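Local coordinates for Beta/gamma crystallin 'Greek key' domain-containing protein (PDB 5HT7), which binds transition metals, here an iron(II) ion, as a trimeric betagamma-crystallin domain from a thermophilic methane-producing archaeon, at residues R35-L40 with P66-Y71; A2-D7 with I28-T33; P50-P55 with S78-S83; W44-E49 with A58-G63; S54-E59 with Y71-I76. One frame throughout, in Å; residues are numbered along the deposited sequence.

Contact 1: R35-L40 with P66-Y71; sequences RSMVVL and PSIADY
Ile68 N donates to Arg35 O at 3.1 Å, in the one direct hydrogen bond between residues 35-40 and 66-71. The N-H comes from above the carbonyl plane (angle at hydrogen 157°), and the same oxygen has two further partners. Ser67 CA makes a CA-H...O contact with Arg35 O at 3.3 Å, while a water donates to Arg35 O at 2.8 Å and accepts from Ala69 N at 3.0 Å. The start of the 3-10 turn 68-71 is thereby gathered round one carbonyl.

Ile68 supplies the apolar half. Its CG1 stands between the backbone N and the carbonyl carbon (chi1 56°), which leaves CG2 to pack on Met37 CB at 4.1 Å. A beta-branched residue suits the place because its second branch covers the strand. Beside it, Ser36 CB rests 3.4 Å from Pro66 O; the serine hydroxyl is engaged elsewhere, with Asp7 O and Gln10 N of the folded hairpin.

Arg35 and Ser36 both face Phe5 in a classic beta bulge. Ser36, bonded to the folded hairpin as the sheet is entered, is in keeping with the characteristic serine of the betagamma-crystallin Greek key.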
# COMPACT_ATOMS: atom_id res chain seq x y z
N ARG A 35 6.09 -11.26 -9.15
CA ARG A 35 7.40 -11.31 -9.77
C ARG A 35 8.45 -10.49 -9.05
O ARG A 35 9.64 -10.58 -9.37
CB ARG A 35 7.30 -10.86 -11.23
CG ARG A 35 6.53 -11.87 -12.04
CD ARG A 35 6.53 -11.59 -13.54
NE ARG A 35 5.97 -12.75 -14.25
CZ ARG A 35 5.74 -12.78 -15.55
NH1 ARG A 35 6.03 -11.71 -16.30
NH2 ARG A 35 5.24 -13.87 -16.12
N SER A 36 8.04 -9.67 -8.09
CA SER A 36 9.00 -9.04 -7.20
C SER A 36 8.37 -8.81 -5.83
O SER A 36 7.17 -9.01 -5.64
CB SER A 36 9.53 -7.71 -7.78
OG SER A 36 8.49 -6.78 -8.01
N MET A 37 9.20 -8.41 -4.88
CA MET A 37 8.77 -8.33 -3.50
C MET A 37 9.63 -7.36 -2.72
O MET A 37 10.84 -7.23 -2.97
CB MET A 37 8.82 -9.73 -2.86
CG MET A 37 8.59 -9.74 -1.34
SD MET A 37 8.51 -11.44 -0.72
CE MET A 37 10.20 -11.98 -0.98
N VAL A 38 9.01 -6.64 -1.78
CA VAL A 38 9.75 -5.84 -0.83
C VAL A 38 9.44 -6.35 0.56
O VAL A 38 8.28 -6.56 0.91
CB VAL A 38 9.41 -4.34 -0.94
CG1 VAL A 38 10.10 -3.57 0.19
CG2 VAL A 38 9.83 -3.80 -2.30
N VAL A 39 10.47 -6.59 1.35
CA VAL A 39 10.27 -6.96 2.74
C VAL A 39 10.67 -5.77 3.60
O VAL A 39 11.80 -5.30 3.51
CB VAL A 39 11.09 -8.20 3.13
CG1 VAL A 39 11.00 -8.44 4.63
CG2 VAL A 39 10.59 -9.43 2.36
N LEU A 40 9.74 -5.28 4.41
CA LEU A 40 9.99 -4.08 5.21
C LEU A 40 10.54 -4.42 6.59
O LEU A 40 11.37 -3.70 7.14
CB LEU A 40 8.71 -3.26 5.34
CG LEU A 40 8.17 -2.78 3.99
CD1 LEU A 40 6.74 -2.31 4.09
CD2 LEU A 40 9.07 -1.69 3.45
N PRO A 66 13.86 -7.57 -6.80
CA PRO A 66 13.27 -7.13 -8.07
C PRO A 66 12.86 -8.25 -9.00
O PRO A 66 12.12 -8.00 -9.95
CB PRO A 66 14.40 -6.31 -8.72
CG PRO A 66 15.32 -5.98 -7.60
CD PRO A 66 15.27 -7.16 -6.69
N SER A 67 13.34 -9.47 -8.75
CA SER A 67 12.98 -10.60 -9.61
C SER A 67 13.02 -11.91 -8.84
O SER A 67 14.04 -12.60 -8.83
CB SER A 67 13.93 -10.67 -10.81
OG SER A 67 13.55 -11.72 -11.68
N ILE A 68 11.92 -12.27 -8.19
CA ILE A 68 11.98 -13.41 -7.28
C ILE A 68 12.07 -14.73 -8.04
O ILE A 68 12.36 -15.77 -7.46
CB ILE A 68 10.80 -13.42 -6.29
CG1 ILE A 68 9.46 -13.42 -7.02
CG2 ILE A 68 10.88 -12.22 -5.36
CD1 ILE A 68 8.26 -13.44 -6.05
N ALA A 69 11.83 -14.70 -9.35
CA ALA A 69 12.09 -15.86 -10.20
C ALA A 69 13.55 -16.30 -10.11
O ALA A 69 13.86 -17.48 -10.27
CB ALA A 69 11.71 -15.58 -11.63
N ASP A 70 14.45 -15.36 -9.85
CA ASP A 70 15.86 -15.68 -9.65
C ASP A 70 16.07 -16.69 -8.51
O ASP A 70 17.00 -17.49 -8.54
CB ASP A 70 16.68 -14.42 -9.38
CG ASP A 70 16.70 -13.47 -10.55
OD1 ASP A 70 16.15 -13.84 -11.62
OD2 ASP A 70 17.26 -12.37 -10.42
N TYR A 71 15.20 -16.63 -7.51
CA TYR A 71 15.27 -17.52 -6.37
C TYR A 71 14.46 -18.79 -6.61
O TYR A 71 14.25 -19.59 -5.70
CB TYR A 71 14.78 -16.81 -5.10
CG TYR A 71 15.57 -15.57 -4.74
CD1 TYR A 71 15.27 -14.34 -5.30
CD2 TYR A 71 16.62 -15.63 -3.83
CE1 TYR A 71 15.99 -13.21 -4.97
CE2 TYR A 71 17.35 -14.51 -3.50
CZ TYR A 71 17.03 -13.30 -4.07
OH TYR A 71 17.75 -12.18 -3.74
O HOH W 1 10.36 -12.70 -11.03

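Contact 2: A2-D7 with I28-T33; sequences AVLFAD and IAFNAT
Leu4 and Ala6, on and just beyond the first strand of the betagamma-crystallin Greek key, pack against Phe30 and Ala32. The contact is wholly one of van der Waals packing and joins the end of strand 3-5 to the loop that leads to strand 36-39.

Phe30 does most of the work. Its CG lies anti to the backbone N (chi1 -164°), extending the ring toward the strand until the far atom, CZ, meets Leu4 CB at 3.9 Å. Near the ring plane, at the edge, the same CZ comes within 4.1 Å of Phe5 C, and Ala6 N is 4.0 Å from Phe30 CZ on an oblique approach. A large flat residue can span this gap from a loop whose backbone stays apart; Val13 and Lys15 also touch the ring. Leu4 continues inward to Met37 and Ile76, whereas Phe5 points the other way, its side chain about 4 Å from that of the iron ligand His14 at their nearest atoms.

At Ala6 the chain turns a corner, and the small side chain allows the loop to come close. Asn31 centres an inverse gamma turn, in which Ala32 N bonds weakly to Phe30 O, and this tight reversal brings a second alanine round to the corner at Ala6. The Ala32 methyl points at the flank of the Ala6 methyl, with Ala32 CB 3.9 Å from Ala6 CB.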
# COMPACT_ATOMS: atom_id res chain seq x y z
N ALA A 2 5.29 -7.26 4.30
CA ALA A 2 5.92 -7.41 2.99
C ALA A 2 4.99 -6.87 1.92
O ALA A 2 3.80 -6.72 2.17
CB ALA A 2 6.25 -8.86 2.70
N VAL A 3 5.55 -6.57 0.75
CA VAL A 3 4.73 -6.19 -0.39
C VAL A 3 5.07 -7.04 -1.60
O VAL A 3 6.24 -7.19 -1.94
CB VAL A 3 4.92 -4.70 -0.78
CG1 VAL A 3 3.82 -4.27 -1.73
CG2 VAL A 3 4.91 -3.83 0.46
N LEU A 4 4.04 -7.60 -2.24
CA LEU A 4 4.21 -8.39 -3.47
C LEU A 4 3.82 -7.54 -4.65
O LEU A 4 2.91 -6.73 -4.55
CB LEU A 4 3.34 -9.65 -3.47
CG LEU A 4 3.57 -10.65 -2.34
CD1 LEU A 4 2.60 -11.81 -2.49
CD2 LEU A 4 5.03 -11.11 -2.34
N PHE A 5 4.49 -7.76 -5.78
CA PHE A 5 4.24 -6.99 -6.99
C PHE A 5 4.06 -7.93 -8.17
O PHE A 5 4.82 -8.90 -8.32
CB PHE A 5 5.39 -6.01 -7.28
CG PHE A 5 5.56 -4.94 -6.24
CD1 PHE A 5 4.94 -3.72 -6.39
CD2 PHE A 5 6.34 -5.15 -5.12
CE1 PHE A 5 5.07 -2.72 -5.43
CE2 PHE A 5 6.49 -4.17 -4.15
CZ PHE A 5 5.85 -2.95 -4.31
N ALA A 6 3.09 -7.63 -9.02
CA ALA A 6 2.84 -8.45 -10.21
C ALA A 6 4.00 -8.44 -11.21
O ALA A 6 4.27 -9.44 -11.86
CB ALA A 6 1.57 -8.00 -10.90
N ASP A 7 4.68 -7.31 -11.35
CA ASP A 7 5.79 -7.24 -12.30
C ASP A 7 7.13 -7.15 -11.59
O ASP A 7 7.20 -6.83 -10.40
CB ASP A 7 5.62 -6.04 -13.24
CG ASP A 7 4.36 -6.13 -14.08
OD1 ASP A 7 3.99 -7.26 -14.48
OD2 ASP A 7 3.74 -5.08 -14.33
N ILE A 28 -8.75 -12.16 -5.27
CA ILE A 28 -9.15 -11.92 -6.65
C ILE A 28 -8.60 -10.61 -7.21
O ILE A 28 -8.45 -10.47 -8.42
CB ILE A 28 -10.68 -11.90 -6.80
CG1 ILE A 28 -11.29 -10.84 -5.89
CG2 ILE A 28 -11.26 -13.27 -6.51
CD1 ILE A 28 -12.77 -10.60 -6.14
N ALA A 29 -8.28 -9.67 -6.32
CA ALA A 29 -7.75 -8.38 -6.75
C ALA A 29 -6.27 -8.48 -7.10
O ALA A 29 -5.68 -7.55 -7.63
CB ALA A 29 -7.95 -7.34 -5.67
N PHE A 30 -5.67 -9.63 -6.79
CA PHE A 30 -4.27 -9.87 -7.12
C PHE A 30 -4.20 -11.06 -8.07
O PHE A 30 -3.61 -12.09 -7.75
CB PHE A 30 -3.44 -10.11 -5.86
CG PHE A 30 -1.96 -10.00 -6.07
CD1 PHE A 30 -1.39 -8.80 -6.46
CD2 PHE A 30 -1.12 -11.09 -5.85
CE1 PHE A 30 -0.03 -8.68 -6.66
CE2 PHE A 30 0.25 -10.98 -6.04
CZ PHE A 30 0.80 -9.76 -6.45
N ASN A 31 -4.83 -10.91 -9.23
CA ASN A 31 -4.90 -11.99 -10.21
C ASN A 31 -3.61 -12.06 -11.03
O ASN A 31 -3.60 -11.76 -12.23
CB ASN A 31 -6.09 -11.78 -11.15
CG ASN A 31 -6.39 -13.01 -12.00
OD1 ASN A 31 -5.58 -13.94 -12.08
ND2 ASN A 31 -7.54 -13.00 -12.67
N ALA A 32 -2.52 -12.45 -10.37
CA ALA A 32 -1.22 -12.55 -11.01
C ALA A 32 -0.24 -13.28 -10.12
O ALA A 32 -0.34 -13.25 -8.90
CB ALA A 32 -0.68 -11.17 -11.35
N THR A 33 0.72 -13.95 -10.74
CA THR A 33 1.82 -14.51 -10.00
C THR A 33 2.75 -13.37 -9.66
O THR A 33 3.02 -12.50 -10.49
CB THR A 33 2.56 -15.59 -10.80
OG1 THR A 33 3.06 -15.00 -12.01
CG2 THR A 33 1.62 -16.71 -11.14

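Contact 3: P50-P55 with S78-S83; sequences PNFQSP and SMKRIS
Ser78 OG accepts a hydrogen bond from Phe52 N at 2.9 Å, the one direct hydrogen bond between 50-55 and 78-83. The bond is bent, with 139° at the hydrogen. Ser78 OG lies between its own backbone N and carbonyl carbon (chi1 59°), directed at the loop, and it also bonds to Glu49 O. One small hydroxyl thus serves a carbonyl and an amide of the same turn, a task for which serine, both donor and acceptor, is well suited.

The packing centres on Phe52, whose ring lies along the start of strand 78-81. CE1 does the touching: it meets Met79 O at 3.6 Å with the oxygen near the ring plane, at the edge, and approaches Lys80 CB at 3.7 Å. The lysine crosses the phenylalanine at about a right angle and offers it CB, while its ammonium end leads away. Ala22 and Ser20 also touch the ring.

Backbone conformation makes this possible. Asn51 and Phe52 both have positive phi, which curls the chain back on itself; asparagine tolerates that region better than most residues. A hairpin folded over its sheet and tied down by a serine hydroxyl is the hallmark of the betagamma-crystallin Greek key.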
# COMPACT_ATOMS: atom_id res chain seq x y z
N PRO A 50 -1.21 -23.16 -0.51
CA PRO A 50 -1.91 -22.47 0.58
C PRO A 50 -1.62 -23.12 1.93
O PRO A 50 -1.15 -24.26 1.97
CB PRO A 50 -3.38 -22.64 0.22
CG PRO A 50 -3.40 -22.88 -1.25
CD PRO A 50 -2.13 -23.62 -1.56
N ASN A 51 -1.88 -22.39 3.01
CA ASN A 51 -1.88 -22.96 4.36
C ASN A 51 -0.51 -23.44 4.79
O ASN A 51 -0.39 -24.46 5.50
CB ASN A 51 -2.89 -24.10 4.44
CG ASN A 51 -4.31 -23.63 4.19
OD1 ASN A 51 -5.04 -24.22 3.40
ND2 ASN A 51 -4.69 -22.56 4.86
N PHE A 52 0.50 -22.71 4.35
CA PHE A 52 1.87 -22.86 4.83
C PHE A 52 2.41 -24.27 4.59
O PHE A 52 3.01 -24.88 5.47
CB PHE A 52 1.94 -22.47 6.31
CG PHE A 52 1.18 -21.21 6.62
CD1 PHE A 52 1.57 -20.00 6.05
CD2 PHE A 52 0.07 -21.23 7.44
CE1 PHE A 52 0.86 -18.84 6.31
CE2 PHE A 52 -0.64 -20.08 7.71
CZ PHE A 52 -0.24 -18.87 7.14
N GLN A 53 2.17 -24.76 3.38
CA GLN A 53 2.66 -26.06 2.95
C GLN A 53 3.57 -25.94 1.74
O GLN A 53 3.37 -25.07 0.88
CB GLN A 53 1.48 -26.99 2.67
CG GLN A 53 0.68 -27.33 3.94
CD GLN A 53 -0.52 -28.20 3.67
OE1 GLN A 53 -0.44 -29.17 2.93
NE2 GLN A 53 -1.65 -27.87 4.29
N SER A 54 4.59 -26.79 1.70
CA SER A 54 5.62 -26.82 0.66
C SER A 54 6.40 -25.52 0.57
O SER A 54 6.26 -24.76 -0.40
CB SER A 54 5.01 -27.15 -0.70
OG SER A 54 6.02 -27.11 -1.70
N PRO A 55 7.26 -25.27 1.56
CA PRO A 55 8.04 -24.03 1.61
C PRO A 55 9.18 -24.00 0.59
O PRO A 55 9.77 -25.03 0.28
CB PRO A 55 8.60 -24.03 3.03
CG PRO A 55 8.75 -25.49 3.36
CD PRO A 55 7.61 -26.19 2.66
N SER A 78 1.19 -19.20 -0.12
CA SER A 78 1.06 -18.61 1.21
C SER A 78 2.42 -18.09 1.66
O SER A 78 3.45 -18.43 1.07
CB SER A 78 0.52 -19.64 2.22
OG SER A 78 1.37 -20.77 2.31
N MET A 79 2.42 -17.26 2.70
CA MET A 79 3.68 -16.76 3.26
C MET A 79 3.44 -16.26 4.67
O MET A 79 2.33 -15.86 5.01
CB MET A 79 4.28 -15.65 2.39
CG MET A 79 3.33 -14.51 2.08
SD MET A 79 3.99 -13.39 0.81
CE MET A 79 5.49 -12.83 1.55
N LYS A 80 4.48 -16.28 5.48
CA LYS A 80 4.35 -15.85 6.87
C LYS A 80 5.69 -15.39 7.43
O LYS A 80 6.75 -15.86 7.04
CB LYS A 80 3.77 -16.97 7.75
CG LYS A 80 4.79 -17.93 8.34
CD LYS A 80 4.28 -18.60 9.64
CE LYS A 80 4.01 -17.57 10.74
NZ LYS A 80 4.11 -18.12 12.15
N ARG A 81 5.60 -14.44 8.36
CA ARG A 81 6.75 -13.93 9.06
C ARG A 81 7.19 -14.96 10.09
O ARG A 81 6.37 -15.40 10.89
CB ARG A 81 6.41 -12.59 9.72
CG ARG A 81 7.59 -11.81 10.21
CD ARG A 81 7.14 -10.52 10.87
NE ARG A 81 8.25 -9.92 11.61
CZ ARG A 81 8.16 -8.79 12.30
NH1 ARG A 81 7.02 -8.12 12.35
NH2 ARG A 81 9.23 -8.34 12.95
N ILE A 82 8.45 -15.36 10.07
CA ILE A 82 8.90 -16.36 11.04
C ILE A 82 9.64 -15.75 12.22
O ILE A 82 9.84 -16.40 13.25
CB ILE A 82 9.79 -17.43 10.37
CG1 ILE A 82 10.91 -16.76 9.57
CG2 ILE A 82 8.95 -18.33 9.48
CD1 ILE A 82 11.73 -17.73 8.75
N SER A 83 10.04 -14.49 12.08
CA SER A 83 10.71 -13.77 13.15
C SER A 83 10.49 -12.27 13.02
O SER A 83 10.42 -11.75 11.90
CB SER A 83 12.20 -14.07 13.14
OG SER A 83 12.83 -13.43 12.04

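Contact 4: W44-E49 with A58-G63; sequences WRLYRE and AEFGPG
Arg45 grips Glu59 side-on in a salt bridge, with NE and NH2 both reaching the single oxygen OE2 at 3.1 Å. This bridge joins neighbouring antiparallel strands, 44-47 and 58-60, at one side of a Greek key sheet. Guanidinium and carboxylate planes are only 2° apart, yet OE2 is tilted somewhat from the guanidinium plane and both nitrogens come from the same face of the carboxylate. The bend at Arg45 chi3 (-56°) turns the long arginine alongside the glutamate; both long, charged residues belong on this more exposed face.

The backbone supplies two firm bonds at the Trp44-Phe60 pair: Trp44 N to Phe60 O at 2.8 Å and Phe60 N to Trp44 O at 3.0 Å, the latter in the carbonyl plane. Beyond it the strands diverge, their N-to-C directions 133° apart, well short of straight antiparallel. A water sits there instead, accepting from Leu46 N at 2.7 Å and lying 2.8 Å from Ala58 O, to which it may donate.

Trp44, Leu46 and Phe60 are buried between the sheets; bulky Phe60 packs on Met37 and Val39 of the other sheet, and Trp44 on Val39. Tyr65 and Tyr71 both meet the Phe60 ring edge-to-face, and Trp44 NE1 is satisfied by Ser41 O. Leu46 crosses Phe60 at about a right angle, with CD2 4.1 Å from CE2 of the phenylalanine.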
# COMPACT_ATOMS: atom_id res chain seq x y z
N TRP A 44 10.86 -13.65 6.31
CA TRP A 44 9.66 -14.31 5.80
C TRP A 44 9.95 -15.65 5.14
O TRP A 44 10.97 -15.83 4.46
CB TRP A 44 8.94 -13.39 4.81
CG TRP A 44 8.32 -12.17 5.45
CD1 TRP A 44 8.97 -11.11 6.01
CD2 TRP A 44 6.92 -11.91 5.60
NE1 TRP A 44 8.06 -10.20 6.50
CE2 TRP A 44 6.80 -10.67 6.26
CE3 TRP A 44 5.76 -12.60 5.24
CZ2 TRP A 44 5.56 -10.11 6.57
CZ3 TRP A 44 4.54 -12.04 5.56
CH2 TRP A 44 4.45 -10.81 6.21
N ARG A 45 9.04 -16.59 5.34
CA ARG A 45 9.08 -17.86 4.63
C ARG A 45 7.94 -17.88 3.61
O ARG A 45 6.80 -17.50 3.93
CB ARG A 45 8.96 -19.03 5.62
CG ARG A 45 9.13 -20.41 5.00
CD ARG A 45 9.17 -21.50 6.09
NE ARG A 45 10.23 -21.23 7.07
CZ ARG A 45 10.33 -21.82 8.26
NH1 ARG A 45 9.44 -22.73 8.64
NH2 ARG A 45 11.32 -21.49 9.08
N LEU A 46 8.25 -18.30 2.39
CA LEU A 46 7.28 -18.37 1.30
C LEU A 46 6.98 -19.83 0.98
O LEU A 46 7.86 -20.67 1.08
CB LEU A 46 7.82 -17.68 0.06
CG LEU A 46 7.66 -16.16 -0.10
CD1 LEU A 46 8.17 -15.42 1.12
CD2 LEU A 46 8.41 -15.73 -1.36
N TYR A 47 5.75 -20.11 0.57
CA TYR A 47 5.31 -21.48 0.32
C TYR A 47 4.64 -21.60 -1.04
O TYR A 47 3.99 -20.65 -1.49
CB TYR A 47 4.33 -21.94 1.40
CG TYR A 47 4.80 -21.79 2.84
CD1 TYR A 47 4.80 -20.55 3.47
CD2 TYR A 47 5.20 -22.91 3.57
CE1 TYR A 47 5.22 -20.41 4.79
CE2 TYR A 47 5.61 -22.79 4.89
CZ TYR A 47 5.61 -21.55 5.49
OH TYR A 47 6.02 -21.43 6.79
N ARG A 48 4.77 -22.76 -1.69
CA ARG A 48 4.14 -22.99 -2.99
C ARG A 48 2.64 -23.17 -2.90
O ARG A 48 1.91 -22.79 -3.82
CB ARG A 48 4.74 -24.23 -3.65
CG ARG A 48 6.22 -24.13 -3.90
CD ARG A 48 6.77 -25.44 -4.46
NE ARG A 48 8.20 -25.28 -4.72
CZ ARG A 48 9.14 -25.50 -3.81
NH1 ARG A 48 8.80 -25.91 -2.60
NH2 ARG A 48 10.41 -25.31 -4.13
N GLU A 49 2.18 -23.75 -1.79
CA GLU A 49 0.77 -24.09 -1.62
C GLU A 49 0.13 -23.24 -0.52
O GLU A 49 0.83 -22.66 0.31
CB GLU A 49 0.62 -25.59 -1.28
CG GLU A 49 1.03 -26.51 -2.43
CD GLU A 49 0.91 -27.98 -2.09
OE1 GLU A 49 0.42 -28.30 -0.98
OE2 GLU A 49 1.30 -28.81 -2.93
N ALA A 58 14.70 -20.63 0.19
CA ALA A 58 15.15 -19.27 0.41
C ALA A 58 14.23 -18.51 1.35
O ALA A 58 13.01 -18.46 1.13
CB ALA A 58 15.26 -18.53 -0.93
N GLU A 59 14.81 -17.91 2.39
CA GLU A 59 14.06 -17.06 3.31
C GLU A 59 14.49 -15.60 3.18
O GLU A 59 15.66 -15.31 2.92
CB GLU A 59 14.24 -17.55 4.74
CG GLU A 59 13.64 -18.93 4.97
CD GLU A 59 13.92 -19.45 6.36
OE1 GLU A 59 14.89 -18.97 6.98
OE2 GLU A 59 13.17 -20.34 6.82
N PHE A 60 13.55 -14.69 3.38
CA PHE A 60 13.77 -13.30 2.99
C PHE A 60 13.68 -12.32 4.15
O PHE A 60 12.61 -12.17 4.76
CB PHE A 60 12.78 -12.90 1.90
CG PHE A 60 12.92 -13.69 0.63
CD1 PHE A 60 13.72 -13.23 -0.41
CD2 PHE A 60 12.29 -14.92 0.49
CE1 PHE A 60 13.86 -13.98 -1.58
CE2 PHE A 60 12.44 -15.67 -0.66
CZ PHE A 60 13.22 -15.19 -1.70
N GLY A 61 14.79 -11.66 4.45
CA GLY A 61 14.80 -10.60 5.45
C GLY A 61 14.52 -9.29 4.75
O GLY A 61 14.26 -9.28 3.54
N PRO A 62 14.59 -8.17 5.49
CA PRO A 62 14.31 -6.85 4.90
C PRO A 62 15.15 -6.59 3.66
O PRO A 62 16.33 -6.94 3.65
CB PRO A 62 14.68 -5.89 6.03
CG PRO A 62 14.41 -6.69 7.28
CD PRO A 62 14.84 -8.09 6.94
N GLY A 63 14.54 -6.02 2.62
CA GLY A 63 15.24 -5.76 1.38
C GLY A 63 14.30 -5.63 0.19
O GLY A 63 13.09 -5.77 0.31
O HOH W 2 10.63 -19.57 2.16

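Contact 5: S54-E59 with Y71-I76; sequences SPYEAE and YGINVI
Tyr56 and Ile73 face each other across backbones too far apart to pair as strands: their CA atoms are 7.4 Å apart, and those of Ala58 and Tyr71 7.0 Å. The chain turns a corner at Glu57, while Gly72 takes a positive phi (78°), easy for a residue without a side chain, and swings Ile73 under the tyrosine.

Ile73 CG1 makes a CH-pi contact over the ring centre, 3.6 Å from the Tyr56 centroid and 12° off the normal. Its CG2 lies 3.7 Å from Tyr56 CZ, so both branches of the isoleucine cover one face; Arg48 makes a cation-pi contact on the opposite face. At the far end Tyr56 OH donates to Val75 O, apparently at 2.5 Å, a doubtfully short length. Tyrosine suits this place, flat enough to be sandwiched and long enough to reach a loop carbonyl. Ala58 CB adds a looser contact with Tyr71 CD2 at 4.3 Å.

Through Ile73, a tyrosine from the edge of one sheet thus packs against the irregular connection before the last strand of the betagamma-crystallin Greek key domain.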
# COMPACT_ATOMS: atom_id res chain seq x y z
N SER A 54 4.59 -26.79 1.70
CA SER A 54 5.62 -26.82 0.66
C SER A 54 6.40 -25.52 0.57
O SER A 54 6.26 -24.76 -0.40
CB SER A 54 5.01 -27.15 -0.70
OG SER A 54 6.02 -27.11 -1.70
N PRO A 55 7.26 -25.27 1.56
CA PRO A 55 8.04 -24.03 1.61
C PRO A 55 9.18 -24.00 0.59
O PRO A 55 9.77 -25.03 0.28
CB PRO A 55 8.60 -24.03 3.03
CG PRO A 55 8.75 -25.49 3.36
CD PRO A 55 7.61 -26.19 2.66
N TYR A 56 9.46 -22.81 0.07
CA TYR A 56 10.69 -22.57 -0.66
C TYR A 56 11.84 -22.55 0.33
O TYR A 56 11.64 -22.26 1.50
CB TYR A 56 10.62 -21.25 -1.42
CG TYR A 56 9.63 -21.22 -2.55
CD1 TYR A 56 9.97 -21.75 -3.80
CD2 TYR A 56 8.38 -20.65 -2.40
CE1 TYR A 56 9.07 -21.70 -4.86
CE2 TYR A 56 7.48 -20.60 -3.46
CZ TYR A 56 7.84 -21.13 -4.68
OH TYR A 56 6.95 -21.08 -5.72
N GLU A 57 13.05 -22.87 -0.12
CA GLU A 57 14.19 -22.93 0.79
C GLU A 57 14.67 -21.53 1.17
O GLU A 57 14.98 -21.26 2.34
CB GLU A 57 15.33 -23.74 0.19
CG GLU A 57 16.60 -23.71 1.03
CD GLU A 57 17.50 -24.92 0.82
OE1 GLU A 57 17.40 -25.57 -0.24
OE2 GLU A 57 18.29 -25.23 1.74
N ALA A 58 14.70 -20.63 0.19
CA ALA A 58 15.15 -19.27 0.41
C ALA A 58 14.23 -18.51 1.35
O ALA A 58 13.01 -18.46 1.13
CB ALA A 58 15.26 -18.53 -0.93
N GLU A 59 14.81 -17.91 2.39
CA GLU A 59 14.06 -17.06 3.31
C GLU A 59 14.49 -15.60 3.18
O GLU A 59 15.66 -15.31 2.92
CB GLU A 59 14.24 -17.55 4.74
CG GLU A 59 13.64 -18.93 4.97
CD GLU A 59 13.92 -19.45 6.36
OE1 GLU A 59 14.89 -18.97 6.98
OE2 GLU A 59 13.17 -20.34 6.82
N TYR A 71 15.20 -16.63 -7.51
CA TYR A 71 15.27 -17.52 -6.37
C TYR A 71 14.46 -18.79 -6.61
O TYR A 71 14.25 -19.59 -5.70
CB TYR A 71 14.78 -16.81 -5.10
CG TYR A 71 15.57 -15.57 -4.74
CD1 TYR A 71 15.27 -14.34 -5.30
CD2 TYR A 71 16.62 -15.63 -3.83
CE1 TYR A 71 15.99 -13.21 -4.97
CE2 TYR A 71 17.35 -14.51 -3.50
CZ TYR A 71 17.03 -13.30 -4.07
OH TYR A 71 17.75 -12.18 -3.74
N GLY A 72 13.98 -18.95 -7.84
CA GLY A 72 13.20 -20.12 -8.20
C GLY A 72 11.75 -20.07 -7.74
O GLY A 72 11.06 -21.09 -7.68
N ILE A 73 11.28 -18.87 -7.42
CA ILE A 73 9.93 -18.70 -6.94
C ILE A 73 9.05 -18.13 -8.03
O ILE A 73 9.28 -17.02 -8.52
CB ILE A 73 9.89 -17.77 -5.71
CG1 ILE A 73 10.73 -18.37 -4.58
CG2 ILE A 73 8.46 -17.51 -5.28
CD1 ILE A 73 11.00 -17.45 -3.43
N ASN A 74 8.05 -18.90 -8.44
CA ASN A 74 7.16 -18.42 -9.49
C ASN A 74 5.71 -18.33 -9.01
O ASN A 74 4.91 -17.60 -9.58
CB ASN A 74 7.28 -19.32 -10.73
CG ASN A 74 8.53 -19.02 -11.56
OD1 ASN A 74 8.59 -18.04 -12.30
ND2 ASN A 74 9.55 -19.87 -11.41
N VAL A 75 5.39 -19.08 -7.96
CA VAL A 75 4.06 -19.01 -7.37
C VAL A 75 4.16 -18.97 -5.85
O VAL A 75 5.01 -19.63 -5.25
CB VAL A 75 3.19 -20.21 -7.81
CG1 VAL A 75 3.87 -21.53 -7.47
CG2 VAL A 75 1.80 -20.13 -7.19
N ILE A 76 3.31 -18.16 -5.22
CA ILE A 76 3.29 -18.08 -3.76
C ILE A 76 1.89 -18.42 -3.28
O ILE A 76 0.96 -17.62 -3.41
CB ILE A 76 3.71 -16.68 -3.26
CG1 ILE A 76 5.11 -16.32 -3.78
CG2 ILE A 76 3.68 -16.63 -1.73
CD1 ILE A 76 5.60 -14.94 -3.35

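In the fold
From the N terminus, contact 2 closes first, bringing the loop 28-33 back to strand 3-5, and it is complete before contact 1 opens at strand 36-39. Contact 1 spans the chain to 66-71, and contact 4, between 44-49 and 58-63, is nested inside that loop. Contact 3 crosses both, running from its folded hairpin to the last strand, 78-81. Contact 5 closes 54-59 onto 71-76: it crosses contact 1, sharing Tyr71, starts on the same stretch as contact 3, and begins where contact 4 ends, sharing Ala58 and Glu59. Contacts 1 and 2 meet on one sheet; contacts 3 and 4 belong to the other, and Met37 and Met79 touch between them.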